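Local atomic coordinates of HI1317 (Haemophilus influenzae, PDB entry 1JOV), a protein that probably interconverts the alpha and beta anomers of D-glucose 6-phosphate, as a member of the glucose-6-phosphate 1-epimerase family. Residues 135-149 and 249-263. Numbering follows the deposited sequence.
Sequences LTFTHYGEESAQAAL and TARIHHLLEFGESLS
Leu256 N gives a nearly straight hydrogen bond to Ala145 O, 2.7 Å long and in the carbonyl plane, and Ala145 N returns one to Leu256 O. Further along strand 145-149, Ala147 and Arg251 make another hydrogen-bonded antiparallel pair, Arg251 N to Ala147 O at 2.9 Å; between Arg251 and Leu256 the chain turns a corner at 252-254. Gln146 reaches the start of the corner: its chain runs extended past CG (chi2 176°) and NE2 hydrogen-bonds Ile252 O at 2.9 Å, with that oxygen close to the amide plane. Its OE1 is taken by Phe80 N. A second ladder pairs strand 135-139 with 261-263, Phe137 opposite Leu262, and Gly259 N closes its end on His139 O at 2.7 Å. The two ladders belong to different sheets of the all-beta, galactose mutarotase-like fold, so both segments pass from one sheet to the other, and apolar side chains fill the space between. Leu262 CG sits between its backbone N and carbonyl carbon (chi1 85°), which brings CD2 obliquely to Phe137 CD2 at 3.6 Å; Leu256 CD1 presses tightly on Ala147 CB at 3.4 Å. The bent chain of Arg251 carries its guanidinium back between Leu256 CD2 on one face and the His254 ring on the other. There NE and NH2 bond to His254 O and Leu255 O, NH2 also makes a salt bridge to Glu260 OE1 at 3.1 Å, and NH1 reaches Asn219 O. At the loop end, Tyr140 sets its edge toward the face of Phe258 in a T-shaped stack, planes at 67°. Within strand 145-149, Ala148, paired with Ala250, lies about 5 Å, side chain to side chain, from both His150 and Glu248, the predicted catalytic residues.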
loop_
_atom_site.group_PDB
_atom_site.type_symbol
_atom_site.label_atom_id
_atom_site.label_comp_id
_atom_site.label_asym_id
_atom_site.label_seq_id
_atom_site.Cartn_x
_atom_site.Cartn_y
_atom_site.Cartn_z
ATOM N N LEU A 135 -2.304 4.671 -7.627
ATOM C CA LEU A 135 -3.017 3.456 -7.344
ATOM C C LEU A 135 -4.454 3.768 -6.864
ATOM O O LEU A 135 -4.609 4.497 -5.887
ATOM C CB LEU A 135 -2.244 2.781 -6.242
ATOM C CG LEU A 135 -2.625 1.382 -5.900
ATOM C CD1 LEU A 135 -1.462 0.673 -5.235
ATOM C CD2 LEU A 135 -3.846 1.360 -5.012
ATOM N N THR A 136 -5.446 3.247 -7.527
ATOM C CA THR A 136 -6.853 3.529 -7.180
ATOM C C THR A 136 -7.584 2.235 -6.920
ATOM O O THR A 136 -7.386 1.276 -7.669
ATOM C CB THR A 136 -7.572 4.200 -8.360
ATOM O OG1 THR A 136 -6.934 5.437 -8.645
ATOM C CG2 THR A 136 -9.027 4.451 -8.026
ATOM N N PHE A 137 -8.380 2.197 -5.877
ATOM C CA PHE A 137 -9.193 1.052 -5.550
ATOM C C PHE A 137 -10.670 1.436 -5.711
ATOM O O PHE A 137 -11.049 2.491 -5.228
ATOM C CB PHE A 137 -8.980 0.559 -4.081
ATOM C CG PHE A 137 -9.980 -0.453 -3.577
ATOM C CD1 PHE A 137 -9.762 -1.805 -3.768
ATOM C CD2 PHE A 137 -11.171 -0.083 -2.950
ATOM C CE1 PHE A 137 -10.694 -2.770 -3.349
ATOM C CE2 PHE A 137 -12.112 -1.018 -2.526
ATOM C CZ PHE A 137 -11.884 -2.381 -2.721
ATOM N N THR A 138 -11.509 0.616 -6.367
ATOM C CA THR A 138 -12.941 0.893 -6.495
ATOM C C THR A 138 -13.673 -0.308 -6.021
ATOM O O THR A 138 -13.389 -1.470 -6.408
ATOM C CB THR A 138 -13.346 1.123 -7.985
ATOM O OG1 THR A 138 -12.477 2.162 -8.520
ATOM C CG2 THR A 138 -14.846 1.630 -8.042
ATOM N N HIS A 139 -14.751 -0.007 -5.328
ATOM C CA HIS A 139 -15.653 -0.964 -4.731
ATOM C C HIS A 139 -16.919 -1.188 -5.570
ATOM O O HIS A 139 -17.577 -0.219 -5.874
ATOM C CB HIS A 139 -16.070 -0.275 -3.410
ATOM C CG HIS A 139 -17.258 -0.834 -2.726
ATOM N ND1 HIS A 139 -17.448 -2.172 -2.452
ATOM C CD2 HIS A 139 -18.330 -0.188 -2.190
ATOM C CE1 HIS A 139 -18.573 -2.308 -1.758
ATOM N NE2 HIS A 139 -19.150 -1.134 -1.647
ATOM N N TYR A 140 -17.231 -2.440 -5.886
ATOM C CA TYR A 140 -18.445 -2.755 -6.593
ATOM C C TYR A 140 -19.308 -3.699 -5.788
ATOM O O TYR A 140 -20.131 -4.454 -6.336
ATOM C CB TYR A 140 -18.117 -3.371 -7.953
ATOM C CG TYR A 140 -17.478 -2.332 -8.881
ATOM C CD1 TYR A 140 -18.169 -1.221 -9.324
ATOM C CD2 TYR A 140 -16.180 -2.512 -9.300
ATOM C CE1 TYR A 140 -17.519 -0.302 -10.165
ATOM C CE2 TYR A 140 -15.539 -1.629 -10.118
ATOM C CZ TYR A 140 -16.190 -0.514 -10.550
ATOM O OH TYR A 140 -15.563 0.395 -11.367
ATOM N N GLY A 141 -19.095 -3.660 -4.470
ATOM C CA GLY A 141 -19.699 -4.524 -3.497
ATOM C C GLY A 141 -21.189 -4.438 -3.288
ATOM O O GLY A 141 -21.899 -3.653 -3.909
ATOM N N GLU A 142 -21.631 -5.266 -2.350
ATOM C CA GLU A 142 -23.050 -5.375 -2.043
ATOM C C GLU A 142 -23.481 -4.436 -0.985
ATOM O O GLU A 142 -24.638 -4.024 -0.938
ATOM C CB GLU A 142 -23.421 -6.803 -1.641
ATOM C CG GLU A 142 -23.134 -7.810 -2.764
ATOM C CD GLU A 142 -23.409 -9.258 -2.387
ATOM O OE1 GLU A 142 -23.873 -9.521 -1.250
ATOM O OE2 GLU A 142 -23.162 -10.136 -3.243
ATOM N N GLU A 143 -22.589 -4.081 -0.121
ATOM C CA GLU A 143 -22.947 -3.133 0.901
ATOM C C GLU A 143 -21.880 -2.090 1.064
ATOM O O GLU A 143 -20.775 -2.188 0.549
ATOM C CB GLU A 143 -23.208 -3.846 2.222
ATOM C CG GLU A 143 -24.596 -4.463 2.364
ATOM C CD GLU A 143 -24.780 -5.088 3.735
ATOM O OE1 GLU A 143 -24.034 -6.033 4.060
ATOM O OE2 GLU A 143 -25.678 -4.619 4.487
ATOM N N SER A 144 -22.217 -1.101 1.850
ATOM C CA SER A 144 -21.240 -0.083 2.150
ATOM C C SER A 144 -20.020 -0.767 2.718
ATOM O O SER A 144 -20.125 -1.755 3.434
ATOM C CB SER A 144 -21.787 0.961 3.119
ATOM O OG SER A 144 -23.181 1.140 2.928
ATOM N N ALA A 145 -18.872 -0.257 2.409
ATOM C CA ALA A 145 -17.621 -0.870 2.840
ATOM C C ALA A 145 -16.577 0.100 3.345
ATOM O O ALA A 145 -16.573 1.292 2.974
ATOM C CB ALA A 145 -17.024 -1.680 1.712
ATOM N N GLN A 146 -15.668 -0.407 4.150
ATOM C CA GLN A 146 -14.458 0.329 4.483
ATOM C C GLN A 146 -13.350 -0.147 3.560
ATOM O O GLN A 146 -13.391 -1.263 3.062
ATOM C CB GLN A 146 -14.045 0.006 5.902
ATOM C CG GLN A 146 -15.077 0.327 6.992
ATOM C CD GLN A 146 -14.554 -0.136 8.354
ATOM O OE1 GLN A 146 -14.439 -1.368 8.592
ATOM N NE2 GLN A 146 -14.364 0.801 9.286
ATOM N N ALA A 147 -12.355 0.713 3.318
ATOM C CA ALA A 147 -11.213 0.252 2.553
ATOM C C ALA A 147 -10.020 1.056 2.962
ATOM O O ALA A 147 -10.109 2.191 3.525
ATOM C CB ALA A 147 -11.493 0.425 1.099
ATOM N N ALA A 148 -8.841 0.552 2.687
ATOM C CA ALA A 148 -7.624 1.282 2.986
ATOM C C ALA A 148 -6.529 0.729 2.112
ATOM O O ALA A 148 -6.457 -0.470 1.859
ATOM C CB ALA A 148 -7.234 1.167 4.455
ATOM N N LEU A 149 -5.657 1.609 1.662
ATOM C CA LEU A 149 -4.458 1.331 0.928
ATOM C C LEU A 149 -3.390 1.427 1.992
ATOM O O LEU A 149 -2.968 2.520 2.346
ATOM C CB LEU A 149 -4.229 2.267 -0.244
ATOM C CG LEU A 149 -5.494 2.600 -1.032
ATOM C CD1 LEU A 149 -5.242 3.777 -1.976
ATOM C CD2 LEU A 149 -5.979 1.393 -1.804
ATOM N N THR A 249 -3.932 5.434 3.124
ATOM C CA THR A 249 -5.043 6.178 2.494
ATOM C C THR A 249 -6.331 5.448 2.898
ATOM O O THR A 249 -6.460 4.265 2.537
ATOM C CB THR A 249 -4.901 6.145 0.997
ATOM O OG1 THR A 249 -3.587 6.597 0.613
ATOM C CG2 THR A 249 -5.946 7.043 0.354
ATOM N N ALA A 250 -7.283 6.048 3.617
ATOM C CA ALA A 250 -8.336 5.216 4.153
ATOM C C ALA A 250 -9.760 5.798 4.171
ATOM O O ALA A 250 -9.918 6.990 4.159
ATOM C CB ALA A 250 -8.055 4.835 5.584
ATOM N N ARG A 251 -10.739 4.914 4.167
ATOM C CA ARG A 251 -12.163 5.232 4.238
ATOM C C ARG A 251 -12.614 4.322 5.364
ATOM O O ARG A 251 -13.037 3.165 5.129
ATOM C CB ARG A 251 -12.874 5.008 2.903
ATOM C CG ARG A 251 -12.584 6.138 1.879
ATOM C CD ARG A 251 -13.505 7.398 2.201
ATOM N NE ARG A 251 -14.884 7.179 1.760
ATOM C CZ ARG A 251 -15.309 7.447 0.569
ATOM N NH1 ARG A 251 -14.508 7.883 -0.270
ATOM N NH2 ARG A 251 -16.579 7.217 0.206
ATOM N N ILE A 252 -12.526 4.839 6.587
ATOM C CA ILE A 252 -12.839 4.044 7.758
ATOM C C ILE A 252 -14.211 4.424 8.351
ATOM O O ILE A 252 -15.034 3.527 8.681
ATOM C CB ILE A 252 -11.708 4.205 8.841
ATOM C CG1 ILE A 252 -10.381 3.558 8.396
ATOM C CG2 ILE A 252 -12.100 3.625 10.130
ATOM C CD1 ILE A 252 -9.159 4.004 9.177
ATOM N N HIS A 253 -14.378 5.745 8.557
ATOM C CA HIS A 253 -15.655 6.223 9.147
ATOM C C HIS A 253 -16.597 6.784 8.062
ATOM O O HIS A 253 -17.806 6.878 8.327
ATOM C CB HIS A 253 -15.374 7.302 10.210
ATOM C CG HIS A 253 -14.507 6.835 11.325
ATOM N ND1 HIS A 253 -14.801 5.686 12.027
ATOM C CD2 HIS A 253 -13.321 7.274 11.787
ATOM C CE1 HIS A 253 -13.853 5.472 12.919
ATOM N NE2 HIS A 253 -12.951 6.428 12.809
ATOM N N HIS A 254 -16.081 7.123 6.904
ATOM C CA HIS A 254 -16.897 7.530 5.777
ATOM C C HIS A 254 -16.866 6.304 4.892
ATOM O O HIS A 254 -15.854 6.010 4.283
ATOM C CB HIS A 254 -16.373 8.782 5.093
ATOM C CG HIS A 254 -17.295 9.257 3.935
ATOM N ND1 HIS A 254 -18.675 9.183 4.015
ATOM C CD2 HIS A 254 -17.011 9.763 2.716
ATOM C CE1 HIS A 254 -19.195 9.616 2.889
ATOM N NE2 HIS A 254 -18.220 9.966 2.078
ATOM N N LEU A 255 -17.985 5.560 4.819
ATOM C CA LEU A 255 -17.983 4.301 4.011
ATOM C C LEU A 255 -17.928 4.523 2.537
ATOM O O LEU A 255 -18.196 5.661 2.060
ATOM C CB LEU A 255 -19.194 3.494 4.346
ATOM C CG LEU A 255 -19.293 3.021 5.807
ATOM C CD1 LEU A 255 -20.489 2.034 6.032
ATOM C CD2 LEU A 255 -18.015 2.417 6.278
ATOM N N LEU A 256 -17.573 3.456 1.771
ATOM C CA LEU A 256 -17.603 3.513 0.316
ATOM C C LEU A 256 -18.850 2.862 -0.171
ATOM O O LEU A 256 -19.210 1.747 0.299
ATOM C CB LEU A 256 -16.462 2.691 -0.288
ATOM C CG LEU A 256 -15.133 3.343 -0.132
ATOM C CD1 LEU A 256 -13.972 2.285 -0.366
ATOM C CD2 LEU A 256 -14.900 4.466 -1.161
ATOM N N GLU A 257 -19.530 3.491 -1.140
ATOM C CA GLU A 257 -20.684 2.913 -1.735
ATOM C C GLU A 257 -20.301 2.381 -3.140
ATOM O O GLU A 257 -19.237 2.744 -3.676
ATOM C CB GLU A 257 -21.875 3.919 -1.778
ATOM C CG GLU A 257 -22.564 4.176 -0.449
ATOM C CD GLU A 257 -23.109 2.939 0.275
ATOM O OE1 GLU A 257 -23.743 2.048 -0.327
ATOM O OE2 GLU A 257 -22.937 2.880 1.504
ATOM N N PHE A 258 -21.240 1.655 -3.750
ATOM C CA PHE A 258 -20.981 1.002 -5.022
ATOM C C PHE A 258 -20.361 2.015 -6.009
ATOM O O PHE A 258 -20.893 3.097 -6.115
ATOM C CB PHE A 258 -22.277 0.451 -5.550
ATOM C CG PHE A 258 -22.144 -0.318 -6.792
ATOM C CD1 PHE A 258 -22.212 0.338 -8.023
ATOM C CD2 PHE A 258 -21.987 -1.748 -6.791
ATOM C CE1 PHE A 258 -22.111 -0.355 -9.234
ATOM C CE2 PHE A 258 -21.879 -2.390 -8.047
ATOM C CZ PHE A 258 -21.942 -1.701 -9.247
ATOM N N GLY A 259 -19.246 1.709 -6.665
ATOM C CA GLY A 259 -18.632 2.590 -7.648
ATOM C C GLY A 259 -17.803 3.719 -7.168
ATOM O O GLY A 259 -17.126 4.350 -7.998
ATOM N N GLU A 260 -17.703 3.926 -5.848
ATOM C CA GLU A 260 -16.840 4.946 -5.307
ATOM C C GLU A 260 -15.401 4.456 -5.208
ATOM O O GLU A 260 -15.166 3.271 -5.014
ATOM C CB GLU A 260 -17.309 5.431 -3.972
ATOM C CG GLU A 260 -18.727 6.088 -4.031
ATOM C CD GLU A 260 -19.118 6.765 -2.735
ATOM O OE1 GLU A 260 -18.831 6.246 -1.644
ATOM O OE2 GLU A 260 -19.676 7.854 -2.767
ATOM N N SER A 261 -14.453 5.297 -5.466
ATOM C CA SER A 261 -13.079 4.898 -5.340
ATOM C C SER A 261 -12.281 5.684 -4.324
ATOM O O SER A 261 -12.751 6.751 -3.823
ATOM C CB SER A 261 -12.424 5.014 -6.703
ATOM O OG SER A 261 -12.525 6.356 -7.064
ATOM N N LEU A 262 -11.073 5.221 -4.016
ATOM C CA LEU A 262 -10.185 5.981 -3.203
ATOM C C LEU A 262 -8.823 5.710 -3.817
ATOM O O LEU A 262 -8.559 4.614 -4.313
ATOM C CB LEU A 262 -10.319 5.649 -1.720
ATOM C CG LEU A 262 -9.520 4.459 -1.157
ATOM C CD1 LEU A 262 -9.495 4.503 0.362
ATOM C CD2 LEU A 262 -10.116 3.135 -1.635
ATOM N N SER A 263 -7.947 6.716 -3.812
ATOM C CA SER A 263 -6.666 6.480 -4.399
ATOM C C SER A 263 -5.574 7.295 -3.780
ATOM O O SER A 263 -5.833 8.175 -2.957
ATOM C CB SER A 263 -6.711 6.800 -5.886
ATOM O OG SER A 263 -6.941 8.181 -6.108
#